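Local coordinates for protein formate dehydrogenase (Staphylococcus aureus, PDB 6TTB) that probably catalyses the NAD-dependent oxidation of formate to carbon dioxide, with NAD bound in a Rossmann-type domain, at residues L289-W302 and W313-G327. Residues are numbered along the deposited sequence; the frame is centred on the assembly and turned at random.
Sequences LASEHLQGYAGDVW and WRTMPRNAMTVHYSG. With NAD (nicotinamide-adenine-dinucleotide), chain C.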
ATOM      1  N   LEU A 289      19.025  -2.423   3.510  1.00 35.71           N
ATOM      2  CA  LEU A 289      18.403  -1.204   3.017  1.00 32.88           C
ATOM      3  C   LEU A 289      19.491  -0.143   2.768  1.00 37.78           C
ATOM      4  O   LEU A 289      19.584   0.429   1.671  1.00 43.62           O
ATOM      5  CB  LEU A 289      17.353  -0.699   4.009  1.00 27.83           C
ATOM      6  CG  LEU A 289      15.901  -1.208   3.873  1.00 22.84           C
ATOM      7  CD1 LEU A 289      15.687  -1.992   2.638  1.00 21.33           C
ATOM      8  CD2 LEU A 289      15.472  -1.995   5.087  1.00 20.30           C
ATOM      9  N   ALA A 290      20.306   0.143   3.784  1.00 34.53           N
ATOM     10  CA  ALA A 290      21.254   1.258   3.658  1.00 37.15           C
ATOM     11  C   ALA A 290      22.179   1.072   2.440  1.00 35.09           C
ATOM     12  O   ALA A 290      22.550   2.025   1.772  1.00 39.14           O
ATOM     13  CB  ALA A 290      22.040   1.470   4.931  1.00 30.01           C
ATOM     14  N   SER A 291      22.588  -0.156   2.189  1.00 32.44           N
ATOM     15  CA  SER A 291      23.430  -0.442   1.049  1.00 28.55           C
ATOM     16  C   SER A 291      22.603  -0.510  -0.249  1.00 26.34           C
ATOM     17  O   SER A 291      23.195  -0.569  -1.317  1.00 32.08           O
ATOM     18  CB  SER A 291      24.164  -1.735   1.265  1.00 24.65           C
ATOM     19  OG  SER A 291      23.297  -2.823   0.920  1.00 27.98           O
ATOM     20  N   GLU A 292      21.268  -0.684  -0.149  1.00 22.35           N
ATOM     21  CA  GLU A 292      20.350  -0.568  -1.298  1.00 23.62           C
ATOM     22  C   GLU A 292      20.359  -1.863  -2.110  1.00 25.71           C
ATOM     23  O   GLU A 292      19.848  -1.909  -3.230  1.00 23.79           O
ATOM     24  CB  GLU A 292      20.666   0.588  -2.266  1.00 18.60           C
ATOM     25  CG  GLU A 292      21.371   1.740  -1.607  1.00 23.50           C
ATOM     26  CD  GLU A 292      21.389   3.084  -2.327  1.00 27.48           C
ATOM     27  OE1 GLU A 292      20.426   3.378  -3.118  1.00 27.16           O
ATOM     28  OE2 GLU A 292      22.332   3.870  -2.040  1.00 26.34           O
ATOM     29  N   HIS A 293      20.891  -2.923  -1.515  1.00 23.63           N
ATOM     30  CA  HIS A 293      20.533  -4.230  -1.985  1.00 23.91           C
ATOM     31  C   HIS A 293      18.989  -4.418  -1.966  1.00 24.03           C
ATOM     32  O   HIS A 293      18.406  -4.916  -2.928  1.00 21.23           O
ATOM     33  CB  HIS A 293      21.367  -5.294  -1.265  1.00 25.99           C
ATOM     34  CG  HIS A 293      21.046  -6.658  -1.773  1.00 31.57           C
ATOM     35  ND1 HIS A 293      21.034  -6.939  -3.119  1.00 25.93           N
ATOM     36  CD2 HIS A 293      20.554  -7.761  -1.137  1.00 33.72           C
ATOM     37  CE1 HIS A 293      20.599  -8.178  -3.293  1.00 35.39           C
ATOM     38  NE2 HIS A 293      20.276  -8.701  -2.080  1.00 31.89           N
ATOM     39  N   LEU A 294      18.326  -4.000  -0.886  1.00 26.13           N
ATOM     40  CA  LEU A 294      16.869  -4.100  -0.822  1.00 30.58           C
ATOM     41  C   LEU A 294      16.215  -2.749  -1.112  1.00 26.85           C
ATOM     42  O   LEU A 294      16.426  -1.810  -0.395  1.00 26.11           O
ATOM     43  CB  LEU A 294      16.507  -4.500   0.590  1.00 32.77           C
ATOM     44  CG  LEU A 294      16.345  -5.974   0.849  1.00 31.95           C
ATOM     45  CD1 LEU A 294      15.052  -6.168   1.607  1.00 32.05           C
ATOM     46  CD2 LEU A 294      16.314  -6.741  -0.460  1.00 42.16           C
ATOM     47  N   GLN A 295      15.313  -2.706  -2.071  1.00 28.21           N
ATOM     48  CA  GLN A 295      14.686  -1.440  -2.420  1.00 29.94           C
ATOM     49  C   GLN A 295      13.802  -0.941  -1.283  1.00 24.72           C
ATOM     50  O   GLN A 295      13.732   0.261  -1.062  1.00 29.15           O
ATOM     51  CB  GLN A 295      13.973  -1.481  -3.799  1.00 37.01           C
ATOM     52  CG  GLN A 295      13.896  -0.120  -4.501  1.00 40.63           C
ATOM     53  CD  GLN A 295      15.030   0.827  -4.097  1.00 53.18           C
ATOM     54  OE1 GLN A 295      16.220   0.430  -3.983  1.00 56.62           O
ATOM     55  NE2 GLN A 295      14.682   2.099  -3.880  1.00 41.42           N
ATOM     56  N   GLY A 296      13.143  -1.862  -0.547  1.00 22.01           N
ATOM     57  CA  GLY A 296      12.252  -1.464   0.555  1.00 17.08           C
ATOM     58  C   GLY A 296      11.893  -2.623   1.463  1.00 16.42           C
ATOM     59  O   GLY A 296      11.956  -3.775   1.008  1.00 13.91           O
ATOM     60  N   TYR A 297      11.485  -2.303   2.744  1.00 18.83           N
ATOM     61  CA  TYR A 297      10.880  -3.288   3.681  1.00 17.85           C
ATOM     62  C   TYR A 297       9.622  -2.685   4.305  1.00 20.13           C
ATOM     63  O   TYR A 297       9.606  -1.505   4.729  1.00 18.76           O
ATOM     64  CB  TYR A 297      11.860  -3.752   4.787  1.00 19.33           C
ATOM     65  CG  TYR A 297      11.303  -4.675   5.886  1.00 20.13           C
ATOM     66  CD1 TYR A 297      10.667  -4.156   6.998  1.00 17.83           C
ATOM     67  CD2 TYR A 297      11.472  -6.059   5.860  1.00 21.75           C
ATOM     68  CE1 TYR A 297      10.249  -4.945   8.054  1.00 17.20           C
ATOM     69  CE2 TYR A 297      10.983  -6.884   6.883  1.00 20.00           C
ATOM     70  CZ  TYR A 297      10.389  -6.321   8.006  1.00 19.93           C
ATOM     71  OH  TYR A 297       9.842  -7.093   9.031  1.00 17.99           O
ATOM     72  N   ALA A 298       8.561  -3.495   4.329  1.00 18.39           N
ATOM     73  CA  ALA A 298       7.404  -3.200   5.163  1.00 18.94           C
ATOM     74  C   ALA A 298       6.987  -4.424   5.945  1.00 19.39           C
ATOM     75  O   ALA A 298       7.565  -5.515   5.776  1.00 22.52           O
ATOM     76  CB  ALA A 298       6.245  -2.660   4.375  1.00 15.98           C
ATOM     77  N   GLY A 299       5.950  -4.204   6.783  1.00 17.72           N
ATOM     78  CA  GLY A 299       5.436  -5.145   7.756  1.00 13.16           C
ATOM     79  C   GLY A 299       5.068  -4.434   9.027  1.00 12.10           C
ATOM     80  O   GLY A 299       5.363  -3.273   9.149  1.00 13.11           O
ATOM     81  N   ASP A 300       4.538  -5.176  10.010  1.00 14.77           N
ATOM     82  CA  ASP A 300       4.003  -4.585  11.237  1.00 15.50           C
ATOM     83  C   ASP A 300       4.443  -5.385  12.487  1.00 16.53           C
ATOM     84  O   ASP A 300       3.803  -5.241  13.570  1.00 15.40           O
ATOM     85  CB  ASP A 300       2.475  -4.425  11.181  1.00 15.03           C
ATOM     86  CG  ASP A 300       1.689  -5.729  11.409  1.00 19.10           C
ATOM     87  OD1 ASP A 300       2.237  -6.846  11.108  1.00 18.28           O
ATOM     88  OD2 ASP A 300       0.536  -5.647  11.905  1.00 23.07           O
ATOM     89  N   VAL A 301       5.494  -6.233  12.344  1.00 14.58           N
ATOM     90  CA  VAL A 301       5.834  -7.161  13.430  1.00 15.89           C
ATOM     91  C   VAL A 301       7.275  -6.911  13.850  1.00 15.82           C
ATOM     92  O   VAL A 301       8.106  -6.631  12.990  1.00 14.39           O
ATOM     93  CB  VAL A 301       5.615  -8.632  13.030  1.00 17.22           C
ATOM     94  CG1 VAL A 301       4.168  -8.999  12.945  1.00 15.80           C
ATOM     95  CG2 VAL A 301       6.339  -9.000  11.738  1.00 22.42           C
ATOM     96  N   TRP A 302       7.565  -6.986  15.178  1.00 16.92           N
ATOM     97  CA  TRP A 302       8.868  -6.507  15.661  1.00 19.00           C
ATOM     98  C   TRP A 302       9.578  -7.486  16.624  1.00 21.85           C
ATOM     99  O   TRP A 302       8.907  -8.166  17.427  1.00 19.14           O
ATOM    100  CB  TRP A 302       8.669  -5.193  16.347  1.00 16.62           C
ATOM    101  CG  TRP A 302       7.981  -4.179  15.519  1.00 18.16           C
ATOM    102  CD1 TRP A 302       6.669  -4.173  15.140  1.00 19.65           C
ATOM    103  CD2 TRP A 302       8.543  -2.922  15.097  1.00 17.55           C
ATOM    104  NE1 TRP A 302       6.394  -3.043  14.424  1.00 16.74           N
ATOM    105  CE2 TRP A 302       7.510  -2.237  14.405  1.00 16.02           C
ATOM    106  CE3 TRP A 302       9.829  -2.348  15.186  1.00 14.11           C
ATOM    107  CZ2 TRP A 302       7.719  -1.005  13.793  1.00 15.55           C
ATOM    108  CZ3 TRP A 302      10.023  -1.140  14.563  1.00 15.79           C
ATOM    109  CH2 TRP A 302       8.983  -0.485  13.870  1.00 15.53           C
ATOM    110  N   TRP A 313      14.362  -0.129  13.079  1.00 26.47           N
ATOM    111  CA  TRP A 313      13.398  -0.366  12.006  1.00 24.95           C
ATOM    112  C   TRP A 313      12.457   0.826  11.849  1.00 30.32           C
ATOM    113  O   TRP A 313      11.777   0.941  10.854  1.00 36.99           O
ATOM    114  CB  TRP A 313      12.610  -1.661  12.238  1.00 19.47           C
ATOM    115  CG  TRP A 313      13.359  -2.903  11.861  1.00 17.60           C
ATOM    116  CD1 TRP A 313      14.650  -2.975  11.432  1.00 17.42           C
ATOM    117  CD2 TRP A 313      12.859  -4.260  11.903  1.00 16.26           C
ATOM    118  NE1 TRP A 313      15.005  -4.289  11.227  1.00 19.53           N
ATOM    119  CE2 TRP A 313      13.926  -5.100  11.503  1.00 17.48           C
ATOM    120  CE3 TRP A 313      11.603  -4.838  12.146  1.00 14.90           C
ATOM    121  CZ2 TRP A 313      13.791  -6.492  11.422  1.00 15.44           C
ATOM    122  CZ3 TRP A 313      11.489  -6.211  12.151  1.00 15.43           C
ATOM    123  CH2 TRP A 313      12.565  -7.022  11.757  1.00 16.36           C
ATOM    124  N   ARG A 314      12.401   1.705  12.852  1.00 33.33           N
ATOM    125  CA  ARG A 314      11.441   2.800  12.804  1.00 24.48           C
ATOM    126  C   ARG A 314      11.948   3.898  11.863  1.00 22.26           C
ATOM    127  O   ARG A 314      11.180   4.507  11.170  1.00 22.55           O
ATOM    128  CB  ARG A 314      11.259   3.373  14.207  1.00 22.26           C
ATOM    129  CG  ARG A 314      10.762   2.368  15.236  1.00 19.88           C
ATOM    130  CD  ARG A 314      10.529   3.163  16.514  1.00 20.17           C
ATOM    131  NE  ARG A 314       9.774   2.522  17.600  1.00 18.17           N
ATOM    132  CZ  ARG A 314       8.448   2.628  17.790  1.00 16.29           C
ATOM    133  NH1 ARG A 314       7.668   3.321  16.965  1.00 14.69           N
ATOM    134  NH2 ARG A 314       7.923   2.075  18.848  1.00 16.49           N
ATOM    135  N   THR A 315      13.261   4.068  11.810  1.00 23.38           N
ATOM    136  CA  THR A 315      13.968   5.239  11.303  1.00 23.03           C
ATOM    137  C   THR A 315      14.671   4.838  10.009  1.00 20.38           C
ATOM    138  O   THR A 315      15.475   5.599   9.498  1.00 23.26           O
ATOM    139  CB  THR A 315      15.123   5.583  12.284  1.00 29.08           C
ATOM    140  OG1 THR A 315      14.512   6.051  13.463  1.00 32.28           O
ATOM    141  CG2 THR A 315      16.164   6.580  11.799  1.00 27.18           C
ATOM    142  N   MET A 316      14.600   3.566   9.635  1.00 16.26           N
ATOM    143  CA  MET A 316      15.576   3.129   8.646  1.00 18.52           C
ATOM    144  C   MET A 316      15.046   3.522   7.273  1.00 23.37           C
ATOM    145  O   MET A 316      13.830   3.658   7.101  1.00 19.22           O
ATOM    146  CB  MET A 316      15.914   1.620   8.743  1.00 17.73           C
ATOM    147  CG  MET A 316      14.842   0.704   8.123  1.00 20.65           C
ATOM    148  SD  MET A 316      14.695  -0.929   8.810  1.00 23.72           S
ATOM    149  CE  MET A 316      13.147  -1.495   8.099  1.00 18.87           C
ATOM    150  N   PRO A 317      15.942   3.842   6.304  1.00 29.74           N
ATOM    151  CA  PRO A 317      15.594   4.017   4.882  1.00 31.58           C
ATOM    152  C   PRO A 317      14.394   3.271   4.333  1.00 29.98           C
ATOM    153  O   PRO A 317      14.322   2.054   4.447  1.00 38.84           O
ATOM    154  CB  PRO A 317      16.743   3.192   4.267  1.00 34.79           C
ATOM    155  CG  PRO A 317      17.942   3.463   5.194  1.00 42.61           C
ATOM    156  CD  PRO A 317      17.377   3.988   6.516  1.00 34.64           C
ATOM    157  N   ARG A 318      13.545   3.971   3.600  1.00 24.90           N
ATOM    158  CA  ARG A 318      12.612   3.293   2.687  1.00 21.68           C
ATOM    159  C   ARG A 318      11.864   2.184   3.416  1.00 18.27           C
ATOM    160  O   ARG A 318      11.718   1.099   2.897  1.00 21.13           O
ATOM    161  CB  ARG A 318      13.347   2.792   1.438  1.00 17.15           C
ATOM    162  CG  ARG A 318      13.382   3.832   0.313  1.00 18.85           C
ATOM    163  CD  ARG A 318      14.560   3.895  -0.630  1.00 18.11           C
ATOM    164  NE  ARG A 318      15.315   2.634  -0.570  1.00 22.02           N
ATOM    165  CZ  ARG A 318      16.514   2.480   0.017  1.00 22.12           C
ATOM    166  NH1 ARG A 318      17.122   3.530   0.602  1.00 19.24           N
ATOM    167  NH2 ARG A 318      17.086   1.281   0.024  1.00 17.03           N
ATOM    168  N   ASN A 319      11.429   2.457   4.643  1.00 17.39           N
ATOM    169  CA  ASN A 319      10.595   1.515   5.390  1.00 18.13           C
ATOM    170  C   ASN A 319       9.133   1.908   5.280  1.00 20.76           C
ATOM    171  O   ASN A 319       8.841   3.103   5.113  1.00 25.90           O
ATOM    172  CB  ASN A 319      11.039   1.351   6.865  1.00 18.51           C
ATOM    173  CG  ASN A 319      10.432   2.358   7.797  1.00 16.54           C
ATOM    174  OD1 ASN A 319       9.308   2.192   8.208  1.00 21.02           O
ATOM    175  ND2 ASN A 319      11.185   3.379   8.168  1.00 13.99           N
ATOM    176  N   ALA A 320       8.219   0.888   5.320  1.00 19.02           N
ATOM    177  CA  ALA A 320       6.796   1.127   5.561  1.00 15.69           C
ATOM    178  C   ALA A 320       6.294   0.279   6.727  1.00 17.71           C
ATOM    179  O   ALA A 320       5.287  -0.496   6.655  1.00 18.19           O
ATOM    180  CB  ALA A 320       5.987   0.976   4.329  1.00 16.90           C
ATOM    181  N   MET A 321       7.007   0.443   7.836  1.00 15.35           N
ATOM    182  CA  MET A 321       6.605  -0.200   9.048  1.00 13.70           C
ATOM    183  C   MET A 321       5.336   0.497   9.501  1.00 13.40           C
ATOM    184  O   MET A 321       5.013   1.589   9.050  1.00 14.77           O
ATOM    185  CB  MET A 321       7.687  -0.026  10.125  1.00 16.24           C
ATOM    186  CG  MET A 321       9.033  -0.752   9.823  1.00 13.72           C
ATOM    187  SD  MET A 321       8.782  -2.480   9.507  1.00 16.08           S
ATOM    188  CE  MET A 321       7.787  -2.980  10.919  1.00 14.85           C
ATOM    189  N   THR A 322       4.542  -0.229  10.226  1.00 12.40           N
ATOM    190  CA  THR A 322       3.629   0.332  11.154  1.00 13.01           C
ATOM    191  C   THR A 322       3.877  -0.384  12.493  1.00 15.47           C
ATOM    192  O   THR A 322       4.551  -1.415  12.571  1.00 12.16           O
ATOM    193  CB  THR A 322       2.214   0.097  10.635  1.00 15.62           C
ATOM    194  OG1 THR A 322       1.836  -1.285  10.729  1.00 14.08           O
ATOM    195  CG2 THR A 322       2.013   0.592   9.215  1.00 16.20           C
ATOM    196  N   VAL A 323       3.310   0.146  13.554  1.00 17.23           N
ATOM    197  CA  VAL A 323       3.273  -0.628  14.775  1.00 17.90           C
ATOM    198  C   VAL A 323       2.314  -1.806  14.533  1.00 20.55           C
ATOM    199  O   VAL A 323       1.718  -1.887  13.471  1.00 26.94           O
ATOM    200  CB  VAL A 323       2.866   0.268  15.950  1.00 13.51           C
ATOM    201  CG1 VAL A 323       3.751   1.497  15.971  1.00 14.07           C
ATOM    202  CG2 VAL A 323       1.439   0.698  15.776  1.00 12.97           C
ATOM    203  N   HIS A 324       2.161  -2.699  15.528  1.00 20.24           N
ATOM    204  CA  HIS A 324       1.689  -4.034  15.283  1.00 17.42           C
ATOM    205  C   HIS A 324       0.210  -4.098  15.564  1.00 15.29           C
ATOM    206  O   HIS A 324      -0.180  -4.751  16.537  1.00 18.74           O
ATOM    207  CB  HIS A 324       2.372  -5.076  16.208  1.00 14.11           C
ATOM    208  CG  HIS A 324       1.867  -6.462  15.900  1.00 13.62           C
ATOM    209  ND1 HIS A 324       2.129  -7.585  16.692  1.00 14.72           N
ATOM    210  CD2 HIS A 324       1.134  -6.916  14.861  1.00 12.29           C
ATOM    211  CE1 HIS A 324       1.604  -8.669  16.104  1.00 12.27           C
ATOM    212  NE2 HIS A 324       0.958  -8.269  15.017  1.00 10.82           N
ATOM    213  N   TYR A 325      -0.588  -3.697  14.603  1.00 12.32           N
ATOM    214  CA  TYR A 325      -2.026  -3.792  14.792  1.00 12.53           C
ATOM    215  C   TYR A 325      -2.759  -4.520  13.650  1.00 12.75           C
ATOM    216  O   TYR A 325      -3.981  -4.590  13.668  1.00 10.59           O
ATOM    217  CB  TYR A 325      -2.577  -2.382  14.860  1.00 12.39           C
ATOM    218  CG  TYR A 325      -2.533  -1.684  13.537  1.00 12.80           C
ATOM    219  CD1 TYR A 325      -1.353  -1.172  13.025  1.00 12.59           C
ATOM    220  CD2 TYR A 325      -3.688  -1.567  12.766  1.00 13.34           C
ATOM    221  CE1 TYR A 325      -1.356  -0.484  11.818  1.00 13.66           C
ATOM    222  CE2 TYR A 325      -3.691  -0.910  11.558  1.00 12.73           C
ATOM    223  CZ  TYR A 325      -2.535  -0.335  11.112  1.00 12.83           C
ATOM    224  OH  TYR A 325      -2.594   0.272   9.920  1.00 18.53           O
ATOM    225  N   SER A 326      -2.013  -5.042  12.661  1.00 14.48           N
ATOM    226  CA  SER A 326      -2.589  -5.535  11.427  1.00 15.99           C
ATOM    227  C   SER A 326      -3.575  -6.637  11.760  1.00 18.05           C
ATOM    228  O   SER A 326      -4.675  -6.665  11.193  1.00 21.64           O
ATOM    229  CB  SER A 326      -1.520  -6.002  10.378  1.00 15.05           C
ATOM    230  OG  SER A 326      -1.127  -7.359  10.617  1.00 14.77           O
ATOM    231  N   GLY A 327      -3.227  -7.472  12.742  1.00 16.14           N
ATOM    232  CA  GLY A 327      -4.183  -8.474  13.219  1.00 19.04           C
ATOM    233  C   GLY A 327      -5.066  -7.951  14.356  1.00 21.12           C
ATOM    234  O   GLY A 327      -5.686  -8.730  15.079  1.00 24.31           O
TER
HETATM  235  PA  NAD C 401      -0.404 -21.208   8.805  1.00 52.06           P
HETATM  236  O1A NAD C 401      -0.024 -22.313   9.732  1.00 54.80           O
HETATM  237  O2A NAD C 401      -1.686 -21.253   7.995  1.00 45.39           O
HETATM  238  O5B NAD C 401       0.842 -20.820   7.860  1.00 58.43           O
HETATM  239  C5B NAD C 401       2.177 -21.288   8.139  1.00 50.36           C
HETATM  240  C4B NAD C 401       2.591 -22.209   7.019  1.00 57.87           C
HETATM  241  O4B NAD C 401       4.007 -22.036   6.822  1.00 58.39           O
HETATM  242  C3B NAD C 401       2.343 -23.716   7.269  1.00 59.55           C
HETATM  243  O3B NAD C 401       1.285 -24.308   6.516  1.00 42.65           O
HETATM  244  C2B NAD C 401       3.684 -24.401   6.981  1.00 63.37           C
HETATM  245  O2B NAD C 401       3.586 -25.443   6.033  1.00 56.97           O
HETATM  246  C1B NAD C 401       4.619 -23.266   6.537  1.00 56.33           C
HETATM  247  N9A NAD C 401       5.942 -23.336   7.167  1.00 55.64           N
HETATM  248  C8A NAD C 401       6.303 -24.124   8.253  1.00 45.00           C
HETATM  249  N7A NAD C 401       7.592 -24.113   8.500  1.00 39.21           N
HETATM  250  C5A NAD C 401       8.142 -23.356   7.466  1.00 52.10           C
HETATM  251  C6A NAD C 401       9.480 -23.014   7.115  1.00 45.12           C
HETATM  252  N6A NAD C 401      10.557 -23.458   7.739  1.00 39.47           N
HETATM  253  N1A NAD C 401       9.662 -22.311   5.968  1.00 53.83           N
HETATM  254  C2A NAD C 401       8.578 -21.895   5.294  1.00 45.90           C
HETATM  255  N3A NAD C 401       7.285 -22.116   5.548  1.00 39.81           N
HETATM  256  C4A NAD C 401       7.125 -22.863   6.645  1.00 51.37           C
HETATM  257  O3  NAD C 401      -0.446 -19.900   9.648  1.00 50.79           O
HETATM  258  PN  NAD C 401      -1.074 -18.570   9.123  1.00 40.39           P
HETATM  259  O1N NAD C 401      -2.451 -18.493   9.727  1.00 49.67           O
HETATM  260  O2N NAD C 401      -0.929 -18.504   7.630  1.00 34.82           O
HETATM  261  O5D NAD C 401      -0.084 -17.497   9.824  1.00 47.43           O
HETATM  262  C5D NAD C 401       1.069 -16.999   9.079  1.00 49.08           C
HETATM  263  C4D NAD C 401       1.952 -16.303  10.055  1.00 53.44           C
HETATM  264  O4D NAD C 401       1.457 -14.951  10.217  1.00 43.57           O
HETATM  265  C3D NAD C 401       1.943 -16.975  11.449  1.00 57.97           C
HETATM  266  O3D NAD C 401       3.183 -17.585  11.772  1.00 70.15           O
HETATM  267  C2D NAD C 401       1.523 -15.861  12.413  1.00 54.30           C
HETATM  268  O2D NAD C 401       2.357 -15.677  13.549  1.00 49.84           O
HETATM  269  C1D NAD C 401       1.510 -14.593  11.580  1.00 47.46           C
HETATM  270  N1N NAD C 401       0.320 -13.801  11.928  1.00 36.45           N
HETATM  271  C2N NAD C 401       0.478 -12.443  12.346  1.00 38.54           C
HETATM  272  C3N NAD C 401      -0.650 -11.661  12.683  1.00 33.32           C
HETATM  273  C7N NAD C 401      -0.522 -10.145  12.839  1.00 35.01           C
HETATM  274  O7N NAD C 401      -1.330  -9.555  13.555  1.00 34.37           O
HETATM  275  N7N NAD C 401       0.452  -9.496  12.171  1.00 36.40           N
HETATM  276  C4N NAD C 401      -1.917 -12.339  12.824  1.00 37.05           C
HETATM  277  C5N NAD C 401      -2.046 -13.690  12.439  1.00 37.60           C
HETATM  278  C6N NAD C 401      -0.908 -14.410  12.022  1.00 37.32           C
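Tyr297, Trp302, Trp313 and Met321 form the apolar centre. The Met321 chain folds back at chi2 (-55°), which curls its thioether between two aromatic rings. SD reaches the edge of Tyr297, near the ring plane, and stands above one face of the Trp302 six-membered ring, a looser contact; both are Met-aromatic. CE of Met321 meets CZ2 of Trp302 at 3.5 Å. The Tyr297 and Trp313 rings meet obliquely, planes at 48°, with the CE1/CZ side of the tyrosine over the outer part of one indole face. CB of Trp313 touches CZ3 of Trp302 at 3.5 Å, and Arg314 CG packs by CZ3 and CH2. CE of Met316 reaches both CD1 of Tyr297 and CD2 of Leu289. On the other face of the sheet, Ala298 CB packs on Ala320 CB at 3.6 Å, and Ala298 also touches helix 144-160. Trp302 meets Trp174 of the second subunit edge-to-face, so the contact borders the dimer interface.

Strands 296-299 and 319-321 run parallel. Ala320 N gives Tyr297 O a 2.8 Å bond. Asn319 closes an Asx turn, its OD1 accepting from Met321 N, while its ND2 points straight at Met316 O (179°). Trp302 NE1 donates to Thr322 O at 3.1 Å, close to the indole plane.

At one end the Arg318 chain curls round to bring its guanidinium to three carbonyls. NH2 is shared by Leu289 O and Leu294 O, and NE bonds Gln295 O at 2.9 Å. So the residue leading into strand 319-321 holds the last turn of helix 282-291 and the link that follows it.

At the other end Val301 CG1 lies over a face of the His324 ring. His324 NE2 donates to NAD O7N at 3.0 Å, and ND1 is hydrogen-bonded to Gln305. NAD N7N makes a weak bond to Asp300 OD1. Strands 294-299 and 319-321 are the last two of the parallel Rossmann sheet, and the loops after them line the nicotinamide carboxamide site.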